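Local coordinates for protein Nrps/pks (Streptomyces albus, PDB 4OPF) that is a ketosynthase domain of the oxazolomycin assembly line that probably handles acyl intermediates, perhaps without elongating them, at residues D78-L89 / Y138-F147; G220-G228 / K328-A337. One frame throughout, in Å; residues are numbered along the deposited sequence.

Contact 1: residues D78-L89 / Y138-F147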
ATOM      1  N   ASP A  78     -13.804 -15.091   6.796  1.00 33.49           N
ATOM      2  CA  ASP A  78     -13.200 -15.552   5.554  1.00 31.69           C
ATOM      3  C   ASP A  78     -12.165 -16.651   5.881  1.00 30.43           C
ATOM      4  O   ASP A  78     -11.210 -16.418   6.633  1.00 29.16           O
ATOM      5  CB  ASP A  78     -12.576 -14.339   4.848  1.00 31.12           C
ATOM      6  CG  ASP A  78     -11.876 -14.677   3.531  1.00 30.65           C
ATOM      7  OD1 ASP A  78     -11.840 -15.856   3.102  1.00 28.88           O
ATOM      8  OD2 ASP A  78     -11.328 -13.713   2.944  1.00 30.73           O
ATOM      9  N   PRO A  79     -12.313 -17.821   5.263  1.00 30.98           N
ATOM     10  CA  PRO A  79     -11.311 -18.853   5.548  1.00 30.95           C
ATOM     11  C   PRO A  79      -9.890 -18.512   5.149  1.00 28.27           C
ATOM     12  O   PRO A  79      -8.958 -19.103   5.700  1.00 27.52           O
ATOM     13  CB  PRO A  79     -11.814 -20.100   4.785  1.00 33.94           C
ATOM     14  CG  PRO A  79     -13.010 -19.660   3.994  1.00 36.31           C
ATOM     15  CD  PRO A  79     -13.517 -18.369   4.589  1.00 34.95           C
ATOM     16  N   GLN A  80      -9.709 -17.569   4.222  1.00 26.07           N
ATOM     17  CA  GLN A  80      -8.371 -17.078   3.902  1.00 25.44           C
ATOM     18  C   GLN A  80      -7.734 -16.458   5.135  1.00 25.43           C
ATOM     19  O   GLN A  80      -6.525 -16.551   5.308  1.00 25.02           O
ATOM     20  CB  GLN A  80      -8.426 -16.061   2.759  1.00 26.24           C
ATOM     21  CG  GLN A  80      -8.999 -16.601   1.450  1.00 28.23           C
ATOM     22  CD  GLN A  80      -9.012 -15.556   0.334  1.00 30.80           C
ATOM     23  OE1 GLN A  80      -8.445 -15.790  -0.717  1.00 29.44           O
ATOM     24  NE2 GLN A  80      -9.682 -14.400   0.557  1.00 28.72           N
ATOM     25  N   ALA A  81      -8.540 -15.841   6.010  1.00 26.18           N
ATOM     26  CA  ALA A  81      -7.995 -15.208   7.176  1.00 25.43           C
ATOM     27  C   ALA A  81      -7.507 -16.275   8.167  1.00 26.63           C
ATOM     28  O   ALA A  81      -6.429 -16.137   8.772  1.00 26.89           O
ATOM     29  CB  ALA A  81      -9.016 -14.277   7.816  1.00 26.86           C
ATOM     30  N   LEU A  82      -8.270 -17.334   8.337  1.00 25.82           N
ATOM     31  CA  LEU A  82      -7.883 -18.407   9.239  1.00 26.94           C
ATOM     32  C   LEU A  82      -6.619 -19.108   8.751  1.00 27.14           C
ATOM     33  O   LEU A  82      -5.753 -19.435   9.535  1.00 26.74           O
ATOM     34  CB  LEU A  82      -8.986 -19.423   9.357  1.00 28.54           C
ATOM     35  CG  LEU A  82     -10.296 -18.836   9.885  1.00 32.73           C
ATOM     36  CD1 LEU A  82     -11.444 -19.819   9.832  1.00 35.61           C
ATOM     37  CD2 LEU A  82     -10.073 -18.466  11.326  1.00 33.07           C
ATOM     38  N   LEU A  83      -6.510 -19.324   7.447  1.00 25.56           N
ATOM     39  CA  LEU A  83      -5.335 -19.923   6.892  1.00 25.61           C
ATOM     40  C   LEU A  83      -4.100 -19.053   7.078  1.00 24.71           C
ATOM     41  O   LEU A  83      -3.027 -19.568   7.338  1.00 24.41           O
ATOM     42  CB  LEU A  83      -5.572 -20.146   5.410  1.00 27.96           C
ATOM     43  CG  LEU A  83      -4.521 -20.855   4.591  1.00 29.58           C
ATOM     44  CD1 LEU A  83      -4.205 -22.189   5.171  1.00 30.92           C
ATOM     45  CD2 LEU A  83      -4.998 -21.008   3.143  1.00 31.16           C
ATOM     46  N   LEU A  84      -4.233 -17.750   6.881  1.00 23.91           N
ATOM     47  CA  LEU A  84      -3.130 -16.822   7.119  1.00 24.06           C
ATOM     48  C   LEU A  84      -2.664 -16.832   8.572  1.00 24.63           C
ATOM     49  O   LEU A  84      -1.473 -16.686   8.848  1.00 24.38           O
ATOM     50  CB  LEU A  84      -3.529 -15.398   6.788  1.00 24.52           C
ATOM     51  CG  LEU A  84      -3.374 -15.034   5.340  1.00 27.87           C
ATOM     52  CD1 LEU A  84      -3.903 -13.609   5.201  1.00 27.94           C
ATOM     53  CD2 LEU A  84      -1.908 -15.077   4.874  1.00 28.39           C
ATOM     54  N   LEU A  85      -3.602 -16.937   9.513  1.00 24.28           N
ATOM     55  CA  LEU A  85      -3.217 -17.030  10.928  1.00 26.53           C
ATOM     56  C   LEU A  85      -2.293 -18.250  11.194  1.00 26.07           C
ATOM     57  O   LEU A  85      -1.255 -18.122  11.845  1.00 23.76           O
ATOM     58  CB  LEU A  85      -4.462 -17.126  11.838  1.00 26.85           C
ATOM     59  CG  LEU A  85      -5.190 -15.788  12.022  1.00 27.86           C
ATOM     60  CD1 LEU A  85      -6.552 -16.020  12.640  1.00 30.30           C
ATOM     61  CD2 LEU A  85      -4.383 -14.900  12.953  1.00 29.68           C
ATOM     62  N   GLU A  86      -2.681 -19.398  10.667  1.00 25.99           N
ATOM     63  CA  GLU A  86      -1.856 -20.613  10.791  1.00 28.62           C
ATOM     64  C   GLU A  86      -0.524 -20.417  10.136  1.00 26.34           C
ATOM     65  O   GLU A  86       0.507 -20.725  10.725  1.00 26.13           O
ATOM     66  CB  GLU A  86      -2.458 -21.859  10.124  1.00 30.80           C
ATOM     67  CG  GLU A  86      -3.587 -22.492  10.815  1.00 36.88           C
ATOM     68  CD  GLU A  86      -3.989 -23.863  10.235  1.00 39.06           C
ATOM     69  OE1 GLU A  86      -3.389 -24.376   9.240  1.00 40.97           O
ATOM     70  OE2 GLU A  86      -4.957 -24.438  10.798  1.00 43.37           O
ATOM     71  N   GLU A  87      -0.544 -19.999   8.894  1.00 25.43           N
ATOM     72  CA  GLU A  87       0.729 -19.909   8.177  1.00 27.14           C
ATOM     73  C   GLU A  87       1.646 -18.840   8.732  1.00 25.37           C
ATOM     74  O   GLU A  87       2.852 -18.977   8.641  1.00 25.14           O
ATOM     75  CB  GLU A  87       0.524 -19.670   6.713  1.00 28.60           C
ATOM     76  CG  GLU A  87      -0.049 -20.877   6.029  1.00 34.12           C
ATOM     77  CD  GLU A  87       0.892 -22.096   6.092  1.00 36.64           C
ATOM     78  OE1 GLU A  87       2.160 -21.987   6.003  1.00 39.61           O
ATOM     79  OE2 GLU A  87       0.330 -23.174   6.244  1.00 38.48           O
ATOM     80  N   THR A  88       1.098 -17.747   9.261  1.00 24.06           N
ATOM     81  CA  THR A  88       1.946 -16.731   9.893  1.00 22.52           C
ATOM     82  C   THR A  88       2.569 -17.343  11.146  1.00 22.82           C
ATOM     83  O   THR A  88       3.770 -17.173  11.356  1.00 22.55           O
ATOM     84  CB  THR A  88       1.169 -15.457  10.192  1.00 23.15           C
ATOM     85  OG1 THR A  88       0.646 -14.934   8.957  1.00 21.45           O
ATOM     86  CG2 THR A  88       2.046 -14.440  10.925  1.00 23.15           C
ATOM     87  N   LEU A  89       1.782 -18.044  11.964  1.00 22.38           N
ATOM     88  CA  LEU A  89       2.341 -18.755  13.087  1.00 24.01           C
ATOM     89  C   LEU A  89       3.480 -19.683  12.640  1.00 24.84           C
ATOM     90  O   LEU A  89       4.531 -19.705  13.280  1.00 24.02           O
ATOM     91  CB  LEU A  89       1.295 -19.539  13.836  1.00 26.12           C
ATOM     92  CG  LEU A  89       1.815 -20.401  14.980  1.00 28.00           C
ATOM     93  CD1 LEU A  89       2.483 -19.578  16.090  1.00 30.08           C
ATOM     94  CD2 LEU A  89       0.670 -21.203  15.507  1.00 28.29           C
ATOM     95  N   TYR A 138      -9.225  -6.695   6.645  1.00 28.74           N
ATOM     96  CA  TYR A 138      -9.259  -7.713   7.705  1.00 29.54           C
ATOM     97  C   TYR A 138      -8.154  -8.766   7.519  1.00 27.29           C
ATOM     98  O   TYR A 138      -7.647  -9.283   8.490  1.00 26.36           O
ATOM     99  CB  TYR A 138     -10.647  -8.398   7.833  1.00 33.71           C
ATOM    100  CG  TYR A 138     -11.008  -9.206   6.593  1.00 36.58           C
ATOM    101  CD1 TYR A 138     -10.550 -10.505   6.419  1.00 35.24           C
ATOM    102  CD2 TYR A 138     -11.794  -8.667   5.601  1.00 39.35           C
ATOM    103  CE1 TYR A 138     -10.890 -11.244   5.297  1.00 36.45           C
ATOM    104  CE2 TYR A 138     -12.110  -9.391   4.451  1.00 41.95           C
ATOM    105  CZ  TYR A 138     -11.634 -10.675   4.300  1.00 39.43           C
ATOM    106  OH  TYR A 138     -11.961 -11.400   3.170  1.00 39.37           O
ATOM    107  N   LEU A 139      -7.745  -9.075   6.277  1.00 24.36           N
ATOM    108  CA  LEU A 139      -6.735 -10.090   6.081  1.00 24.48           C
ATOM    109  C   LEU A 139      -5.431  -9.711   6.804  1.00 24.74           C
ATOM    110  O   LEU A 139      -4.787 -10.614   7.384  1.00 24.88           O
ATOM    111  CB  LEU A 139      -6.440 -10.363   4.582  1.00 25.40           C
ATOM    112  CG  LEU A 139      -7.563 -11.068   3.811  1.00 27.52           C
ATOM    113  CD1 LEU A 139      -7.147 -11.134   2.375  1.00 28.98           C
ATOM    114  CD2 LEU A 139      -7.785 -12.492   4.306  1.00 28.74           C
ATOM    115  N   ALA A 140      -5.033  -8.432   6.717  1.00 21.63           N
ATOM    116  CA  ALA A 140      -3.859  -7.944   7.432  1.00 21.60           C
ATOM    117  C   ALA A 140      -4.209  -7.667   8.914  1.00 21.79           C
ATOM    118  O   ALA A 140      -3.465  -8.039   9.834  1.00 20.94           O
ATOM    119  CB  ALA A 140      -3.315  -6.693   6.761  1.00 21.55           C
ATOM    120  N   ALA A 141      -5.330  -7.029   9.156  1.00 23.05           N
ATOM    121  CA  ALA A 141      -5.705  -6.576  10.533  1.00 25.16           C
ATOM    122  C   ALA A 141      -5.893  -7.743  11.483  1.00 25.23           C
ATOM    123  O   ALA A 141      -5.535  -7.611  12.650  1.00 24.49           O
ATOM    124  CB  ALA A 141      -6.990  -5.728  10.551  1.00 26.46           C
ATOM    125  N   ASN A 142      -6.410  -8.874  11.009  1.00 24.94           N
ATOM    126  CA  ASN A 142      -6.485 -10.042  11.872  1.00 27.16           C
ATOM    127  C   ASN A 142      -5.150 -10.475  12.370  1.00 25.60           C
ATOM    128  O   ASN A 142      -5.042 -10.893  13.484  1.00 24.49           O
ATOM    129  CB  ASN A 142      -7.068 -11.233  11.156  1.00 32.04           C
ATOM    130  CG  ASN A 142      -8.544 -11.176  11.110  1.00 37.56           C
ATOM    131  OD1 ASN A 142      -9.171 -10.902  12.112  1.00 42.67           O
ATOM    132  ND2 ASN A 142      -9.121 -11.447   9.957  1.00 40.40           N
ATOM    133  N   LEU A 143      -4.120 -10.366  11.532  1.00 22.92           N
ATOM    134  CA  LEU A 143      -2.816 -10.796  11.925  1.00 22.56           C
ATOM    135  C   LEU A 143      -2.241  -9.838  12.945  1.00 23.54           C
ATOM    136  O   LEU A 143      -1.664 -10.245  13.954  1.00 22.83           O
ATOM    137  CB  LEU A 143      -1.880 -10.932  10.723  1.00 22.74           C
ATOM    138  CG  LEU A 143      -2.313 -11.872   9.616  1.00 23.33           C
ATOM    139  CD1 LEU A 143      -1.314 -11.931   8.485  1.00 24.98           C
ATOM    140  CD2 LEU A 143      -2.496 -13.252  10.155  1.00 24.98           C
ATOM    141  N   SER A 144      -2.371  -8.553  12.664  1.00 22.72           N
ATOM    142  CA  SER A 144      -1.862  -7.533  13.565  1.00 22.40           C
ATOM    143  C   SER A 144      -2.563  -7.654  14.905  1.00 22.81           C
ATOM    144  O   SER A 144      -1.922  -7.466  15.943  1.00 23.72           O
ATOM    145  CB  SER A 144      -2.096  -6.146  12.996  1.00 22.27           C
ATOM    146  OG  SER A 144      -1.359  -5.984  11.786  1.00 22.80           O
ATOM    147  N   HIS A 145      -3.860  -7.916  14.890  1.00 22.89           N
ATOM    148  CA  HIS A 145      -4.605  -8.031  16.126  1.00 26.31           C
ATOM    149  C   HIS A 145      -4.177  -9.281  16.911  1.00 26.18           C
ATOM    150  O   HIS A 145      -3.815  -9.181  18.073  1.00 25.10           O
ATOM    151  CB  HIS A 145      -6.114  -8.073  15.854  1.00 28.23           C
ATOM    152  CG  HIS A 145      -6.934  -8.244  17.084  1.00 32.38           C
ATOM    153  ND1 HIS A 145      -7.420  -9.463  17.492  1.00 35.06           N
ATOM    154  CD2 HIS A 145      -7.344  -7.346  18.012  1.00 35.14           C
ATOM    155  CE1 HIS A 145      -8.107  -9.312  18.610  1.00 35.60           C
ATOM    156  NE2 HIS A 145      -8.064  -8.035  18.947  1.00 36.43           N
ATOM    157  N   HIS A 146      -4.131 -10.434  16.255  1.00 25.76           N
ATOM    158  CA  HIS A 146      -3.875 -11.655  16.964  1.00 27.16           C
ATOM    159  C   HIS A 146      -2.450 -11.728  17.503  1.00 28.67           C
ATOM    160  O   HIS A 146      -2.274 -12.167  18.607  1.00 28.48           O
ATOM    161  CB  HIS A 146      -4.129 -12.911  16.151  1.00 29.40           C
ATOM    162  CG  HIS A 146      -3.640 -14.145  16.863  1.00 34.82           C
ATOM    163  ND1 HIS A 146      -4.312 -14.706  17.946  1.00 37.35           N
ATOM    164  CD2 HIS A 146      -2.481 -14.846  16.742  1.00 34.88           C
ATOM    165  CE1 HIS A 146      -3.611 -15.730  18.411  1.00 38.06           C
ATOM    166  NE2 HIS A 146      -2.491 -15.830  17.707  1.00 37.26           N
ATOM    167  N   PHE A 147      -1.448 -11.306  16.730  1.00 24.70           N
ATOM    168  CA  PHE A 147      -0.077 -11.369  17.158  1.00 24.72           C
ATOM    169  C   PHE A 147       0.400 -10.088  17.835  1.00 25.05           C
ATOM    170  O   PHE A 147       1.550 -10.025  18.264  1.00 26.85           O
ATOM    171  CB  PHE A 147       0.781 -11.699  15.943  1.00 25.21           C
ATOM    172  CG  PHE A 147       0.544 -13.080  15.395  1.00 25.63           C
ATOM    173  CD1 PHE A 147       1.024 -14.195  16.082  1.00 26.33           C
ATOM    174  CD2 PHE A 147      -0.147 -13.280  14.226  1.00 25.23           C
ATOM    175  CE1 PHE A 147       0.834 -15.481  15.584  1.00 26.81           C
ATOM    176  CE2 PHE A 147      -0.307 -14.554  13.714  1.00 26.04           C
ATOM    177  CZ  PHE A 147       0.187 -15.651  14.396  1.00 26.71           C
TER
HETATM  178  O   HOH W   1      -6.085 -12.832   8.544  1.00 38.72           O

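Contact 2: residues G220-G228 / K328-A337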
ATOM      1  N   GLY A 220      -3.938 -20.217 -20.931  1.00 85.43           N
ATOM      2  CA  GLY A 220      -4.147 -19.860 -19.512  1.00 80.51           C
ATOM      3  C   GLY A 220      -4.256 -21.115 -18.646  1.00 79.32           C
ATOM      4  O   GLY A 220      -4.423 -22.231 -19.161  1.00 81.58           O
ATOM      5  N   PHE A 221      -4.193 -20.946 -17.329  1.00 74.11           N
ATOM      6  CA  PHE A 221      -3.991 -22.085 -16.407  1.00 66.85           C
ATOM      7  C   PHE A 221      -5.223 -22.449 -15.624  1.00 65.11           C
ATOM      8  O   PHE A 221      -6.180 -21.681 -15.607  1.00 70.09           O
ATOM      9  CB  PHE A 221      -2.871 -21.741 -15.434  1.00 58.91           C
ATOM     10  CG  PHE A 221      -1.542 -21.676 -16.082  1.00 54.36           C
ATOM     11  CD1 PHE A 221      -0.778 -22.840 -16.238  1.00 54.60           C
ATOM     12  CD2 PHE A 221      -1.062 -20.471 -16.580  1.00 53.11           C
ATOM     13  CE1 PHE A 221       0.460 -22.795 -16.865  1.00 58.62           C
ATOM     14  CE2 PHE A 221       0.181 -20.405 -17.199  1.00 53.59           C
ATOM     15  CZ  PHE A 221       0.947 -21.564 -17.344  1.00 57.54           C
ATOM     16  N   THR A 222      -5.188 -23.613 -14.972  1.00 59.03           N
ATOM     17  CA  THR A 222      -6.144 -23.908 -13.921  1.00 64.21           C
ATOM     18  C   THR A 222      -5.968 -22.884 -12.764  1.00 55.49           C
ATOM     19  O   THR A 222      -4.876 -22.744 -12.228  1.00 45.55           O
ATOM     20  CB  THR A 222      -5.975 -25.326 -13.318  1.00 69.03           C
ATOM     21  OG1 THR A 222      -5.522 -26.237 -14.311  1.00 72.22           O
ATOM     22  CG2 THR A 222      -7.332 -25.858 -12.715  1.00 74.38           C
ATOM     23  N   PRO A 223      -7.041 -22.184 -12.399  1.00 59.83           N
ATOM     24  CA  PRO A 223      -6.982 -21.444 -11.141  1.00 60.24           C
ATOM     25  C   PRO A 223      -6.666 -22.402 -10.000  1.00 53.78           C
ATOM     26  O   PRO A 223      -7.070 -23.575 -10.027  1.00 53.18           O
ATOM     27  CB  PRO A 223      -8.386 -20.845 -10.997  1.00 65.48           C
ATOM     28  CG  PRO A 223      -8.934 -20.810 -12.393  1.00 70.17           C
ATOM     29  CD  PRO A 223      -8.374 -22.073 -13.033  1.00 69.54           C
ATOM     30  N   ALA A 224      -5.875 -21.897  -9.060  1.00 44.68           N
ATOM     31  CA  ALA A 224      -5.371 -22.669  -7.961  1.00 41.80           C
ATOM     32  C   ALA A 224      -5.408 -21.864  -6.645  1.00 37.83           C
ATOM     33  O   ALA A 224      -5.544 -20.653  -6.633  1.00 38.57           O
ATOM     34  CB  ALA A 224      -3.948 -23.072  -8.246  1.00 41.36           C
ATOM     35  N   GLU A 225      -5.201 -22.571  -5.564  1.00 34.94           N
ATOM     36  CA  GLU A 225      -5.182 -22.015  -4.237  1.00 33.64           C
ATOM     37  C   GLU A 225      -3.747 -21.978  -3.816  1.00 32.87           C
ATOM     38  O   GLU A 225      -2.887 -22.621  -4.418  1.00 32.67           O
ATOM     39  CB  GLU A 225      -6.019 -22.866  -3.310  1.00 33.10           C
ATOM     40  CG  GLU A 225      -7.467 -22.821  -3.708  1.00 34.70           C
ATOM     41  CD  GLU A 225      -8.370 -23.544  -2.719  1.00 38.87           C
ATOM     42  OE1 GLU A 225      -7.967 -24.609  -2.158  1.00 38.35           O
ATOM     43  OE2 GLU A 225      -9.501 -23.036  -2.519  1.00 40.27           O
ATOM     44  N   GLY A 226      -3.484 -21.182  -2.798  1.00 29.90           N
ATOM     45  CA  GLY A 226      -2.174 -21.153  -2.188  1.00 28.74           C
ATOM     46  C   GLY A 226      -2.059 -20.104  -1.098  1.00 26.73           C
ATOM     47  O   GLY A 226      -2.855 -19.159  -1.025  1.00 26.70           O
ATOM     48  N   VAL A 227      -1.042 -20.278  -0.269  1.00 26.72           N
ATOM     49  CA  VAL A 227      -0.668 -19.306   0.755  1.00 25.17           C
ATOM     50  C   VAL A 227       0.825 -19.396   1.044  1.00 25.83           C
ATOM     51  O   VAL A 227       1.435 -20.475   1.080  1.00 25.33           O
ATOM     52  CB  VAL A 227      -1.510 -19.506   2.051  1.00 24.94           C
ATOM     53  CG1 VAL A 227      -1.341 -20.899   2.598  1.00 26.81           C
ATOM     54  CG2 VAL A 227      -1.193 -18.484   3.153  1.00 24.07           C
ATOM     55  N   GLY A 228       1.406 -18.232   1.259  1.00 23.71           N
ATOM     56  CA  GLY A 228       2.809 -18.124   1.627  1.00 22.66           C
ATOM     57  C   GLY A 228       3.008 -16.935   2.523  1.00 20.68           C
ATOM     58  O   GLY A 228       2.353 -15.892   2.352  1.00 20.53           O
ATOM     59  N   LYS A 328       3.880 -22.340 -12.492  1.00 27.13           N
ATOM     60  CA  LYS A 328       2.478 -22.553 -12.883  1.00 28.73           C
ATOM     61  C   LYS A 328       2.169 -23.938 -13.473  1.00 29.87           C
ATOM     62  O   LYS A 328       1.120 -24.494 -13.207  1.00 31.03           O
ATOM     63  CB  LYS A 328       2.019 -21.477 -13.840  1.00 29.67           C
ATOM     64  CG  LYS A 328       1.997 -20.115 -13.185  1.00 32.35           C
ATOM     65  CD  LYS A 328       1.361 -19.097 -14.100  1.00 34.77           C
ATOM     66  CE  LYS A 328       1.622 -17.704 -13.565  1.00 36.85           C
ATOM     67  NZ  LYS A 328       0.999 -16.751 -14.531  1.00 38.65           N
ATOM     68  N   PRO A 329       3.073 -24.517 -14.274  1.00 30.70           N
ATOM     69  CA  PRO A 329       2.791 -25.890 -14.711  1.00 32.53           C
ATOM     70  C   PRO A 329       2.794 -26.888 -13.543  1.00 32.08           C
ATOM     71  O   PRO A 329       2.174 -27.924 -13.655  1.00 33.07           O
ATOM     72  CB  PRO A 329       3.940 -26.192 -15.673  1.00 33.18           C
ATOM     73  CG  PRO A 329       4.398 -24.846 -16.124  1.00 31.53           C
ATOM     74  CD  PRO A 329       4.301 -24.002 -14.880  1.00 30.52           C
ATOM     75  N   ASN A 330       3.449 -26.574 -12.421  1.00 30.52           N
ATOM     76  CA  ASN A 330       3.467 -27.451 -11.273  1.00 30.73           C
ATOM     77  C   ASN A 330       2.219 -27.305 -10.385  1.00 32.95           C
ATOM     78  O   ASN A 330       1.746 -28.294  -9.851  1.00 32.85           O
ATOM     79  CB  ASN A 330       4.662 -27.160 -10.379  1.00 30.83           C
ATOM     80  CG  ASN A 330       6.005 -27.211 -11.116  1.00 32.78           C
ATOM     81  OD1 ASN A 330       6.405 -26.263 -11.820  1.00 34.16           O
ATOM     82  ND2 ASN A 330       6.734 -28.277 -10.899  1.00 33.19           N
ATOM     83  N   ILE A 331       1.748 -26.082 -10.156  1.00 31.19           N
ATOM     84  CA  ILE A 331       0.661 -25.868  -9.196  1.00 33.19           C
ATOM     85  C   ILE A 331      -0.532 -25.073  -9.700  1.00 34.72           C
ATOM     86  O   ILE A 331      -1.447 -24.827  -8.917  1.00 36.44           O
ATOM     87  CB  ILE A 331       1.147 -25.146  -7.946  1.00 30.51           C
ATOM     88  CG1 ILE A 331       1.614 -23.754  -8.279  1.00 29.23           C
ATOM     89  CG2 ILE A 331       2.239 -25.966  -7.255  1.00 32.04           C
ATOM     90  CD1 ILE A 331       2.012 -22.925  -7.049  1.00 30.87           C
ATOM     91  N   GLY A 332      -0.562 -24.746 -10.992  1.00 35.64           N
ATOM     92  CA  GLY A 332      -1.585 -23.876 -11.589  1.00 36.06           C
ATOM     93  C   GLY A 332      -1.309 -22.404 -11.315  1.00 35.18           C
ATOM     94  O   GLY A 332      -0.192 -22.047 -10.984  1.00 36.71           O
ATOM     95  N   HIS A 333      -2.340 -21.556 -11.418  1.00 35.20           N
ATOM     96  CA  HIS A 333      -2.218 -20.117 -11.246  1.00 36.92           C
ATOM     97  C   HIS A 333      -2.883 -19.690  -9.919  1.00 36.94           C
ATOM     98  O   HIS A 333      -4.096 -19.553  -9.863  1.00 34.49           O
ATOM     99  CB  HIS A 333      -2.908 -19.387 -12.401  1.00 42.01           C
ATOM    100  CG  HIS A 333      -2.555 -17.927 -12.488  1.00 46.34           C
ATOM    101  ND1 HIS A 333      -2.246 -17.158 -11.386  1.00 49.47           N
ATOM    102  CD2 HIS A 333      -2.480 -17.088 -13.548  1.00 53.44           C
ATOM    103  CE1 HIS A 333      -1.975 -15.920 -11.760  1.00 52.25           C
ATOM    104  NE2 HIS A 333      -2.104 -15.849 -13.073  1.00 51.27           N
ATOM    105  N   PRO A 334      -2.097 -19.470  -8.849  1.00 38.68           N
ATOM    106  CA  PRO A 334      -2.687 -19.137  -7.535  1.00 41.12           C
ATOM    107  C   PRO A 334      -3.119 -17.685  -7.339  1.00 40.30           C
ATOM    108  O   PRO A 334      -3.145 -17.220  -6.206  1.00 42.64           O
ATOM    109  CB  PRO A 334      -1.588 -19.513  -6.531  1.00 41.86           C
ATOM    110  CG  PRO A 334      -0.367 -19.805  -7.315  1.00 44.70           C
ATOM    111  CD  PRO A 334      -0.633 -19.571  -8.790  1.00 43.88           C
ATOM    112  N   GLN A 335      -3.493 -17.003  -8.415  1.00 39.67           N
ATOM    113  CA  GLN A 335      -4.004 -15.640  -8.388  1.00 42.45           C
ATOM    114  C   GLN A 335      -3.168 -14.710  -7.452  1.00 38.37           C
ATOM    115  O   GLN A 335      -1.975 -14.532  -7.683  1.00 35.33           O
ATOM    116  CB  GLN A 335      -5.487 -15.674  -8.014  1.00 45.92           C
ATOM    117  CG  GLN A 335      -6.244 -16.834  -8.633  1.00 55.71           C
ATOM    118  CD  GLN A 335      -6.539 -16.610 -10.097  1.00 66.85           C
ATOM    119  OE1 GLN A 335      -7.101 -15.576 -10.465  1.00 77.66           O
ATOM    120  NE2 GLN A 335      -6.170 -17.582 -10.951  1.00 70.55           N
ATOM    121  N   CYS A 336      -3.748 -14.178  -6.352  1.00 38.66           N
ATOM    122  CA  CYS A 336      -3.015 -13.226  -5.462  1.00 34.85           C
ATOM    123  C   CYS A 336      -1.820 -13.842  -4.803  1.00 32.98           C
ATOM    124  O   CYS A 336      -0.913 -13.175  -4.404  1.00 37.26           O
ATOM    125  CB  CYS A 336      -3.973 -12.579  -4.398  1.00 35.39           C
ATOM    126  SG  CYS A 336      -5.268 -11.549  -5.189  1.00 42.50           S
ATOM    127  N   ALA A 337      -1.831 -15.135  -4.623  1.00 34.37           N
ATOM    128  CA  ALA A 337      -0.661 -15.809  -4.103  1.00 37.02           C
ATOM    129  C   ALA A 337       0.423 -16.185  -5.159  1.00 39.09           C
ATOM    130  O   ALA A 337       1.391 -16.879  -4.824  1.00 39.01           O
ATOM    131  CB  ALA A 337      -1.122 -17.082  -3.387  1.00 37.57           C
TER

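Contact 1: residues D78-L89 / Y138-F147
Helix 79-95, through residues 79-89, packs against helix 138-147 on one side of the mixed sheet of the thiolase-like ketosynthase fold, where D78, A81, L84, L85 and T88 meet Y138, L139, N142, L143 and F147. The helix axes come within 9.4 Å and cross at -40°. D78 is the N-cap of its helix: OD1 takes Q80 N from above the carboxylate plane, while OD2 uses its syn lone pair for Q80 NE2, which is also bound to R114 O. Y138 OH donates to D78 OD2, at a modelled 2.4 Å that is very short and doubtful, and is also hydrogen-bonded to R116 N. With CG between the backbone N and the carbonyl carbon (chi1 65°), the Y138 ring swings toward the start of helix 79-95, and D78 OD2 lies at its edge, in plane. Farther along, L85 is a knob among N142, L143, H146 and F147, its CD2 3.8 Å from L143 CD2. A water donates to L139 O and weakly to A81 O. T88 OG1 and T88 N reach L84 O from opposite faces of its plane, and T88 CG2 lies 3.7 Å from F147 CE2. H145 O and H146 O accept from R259 of the second subunit; H146 CD2 stands over the centre of the F147 ring, and L85 O lies in that ring's plane, 3.8 Å from F147 CZ.

Contact 2: residues G220-G228 / K328-A337
H333 O is gripped from opposite faces of its carbonyl plane, by A224 N at 3.1 Å and by Q335 NE2 at 3.1 Å. H333 N gives T222 O a nearly straight bond of 2.9 Å (173°), so P223 and H333 form a single bridge of parallel type. Q335 N also donates to H333 ND1 in a bent bond, 29° out of the ring plane, which probably restrains an imidazole that also touches C160. Residues 328-333 read K-P-N-I-G-H, matching the family's NIGH motif, whose histidine lines the active site in related ketosynthases. G332, with positive phi, follows the short helix, and a side chain there would run into T222 O. F221 lies crosswise to K328: CB of the lysine stands 3.7 Å from the ring centroid in a CH-pi contact, and CD rests 3.6 Å from F221 CE2. Extended beyond CG (chi2 -172°), the lysine chain passes over this face and on across the H333 ring to NZ, bonded to N295 O and A296 O. A serine in place of F221 would probably open a gap beside K328 CB and CD, taking away the ring face they rest on. A337 CB packs 3.6 Å from G226 O.

Both contacts are buried, but contact 2 lies nearer the middle of the chain, about 11 Å from its centre against 18 Å for contact 1. Contact 1 pairs two helices through leucine packing, with its one direct cross-contact hydrogen bond at the start of helix 79-95; contact 2 joins a loop leading into a strand to the loop around the NIGH sequence, chiefly through backbone bonds and one aromatic face. The second subunit reaches only contact 1. The two share strand 226-234 as a border: V227 of contact 2 turns away from 328-337 and packs under helix 79-95, its CG1 3.7 Å from L83 CD2 and its CG2 3.9 Å from L84 CD2.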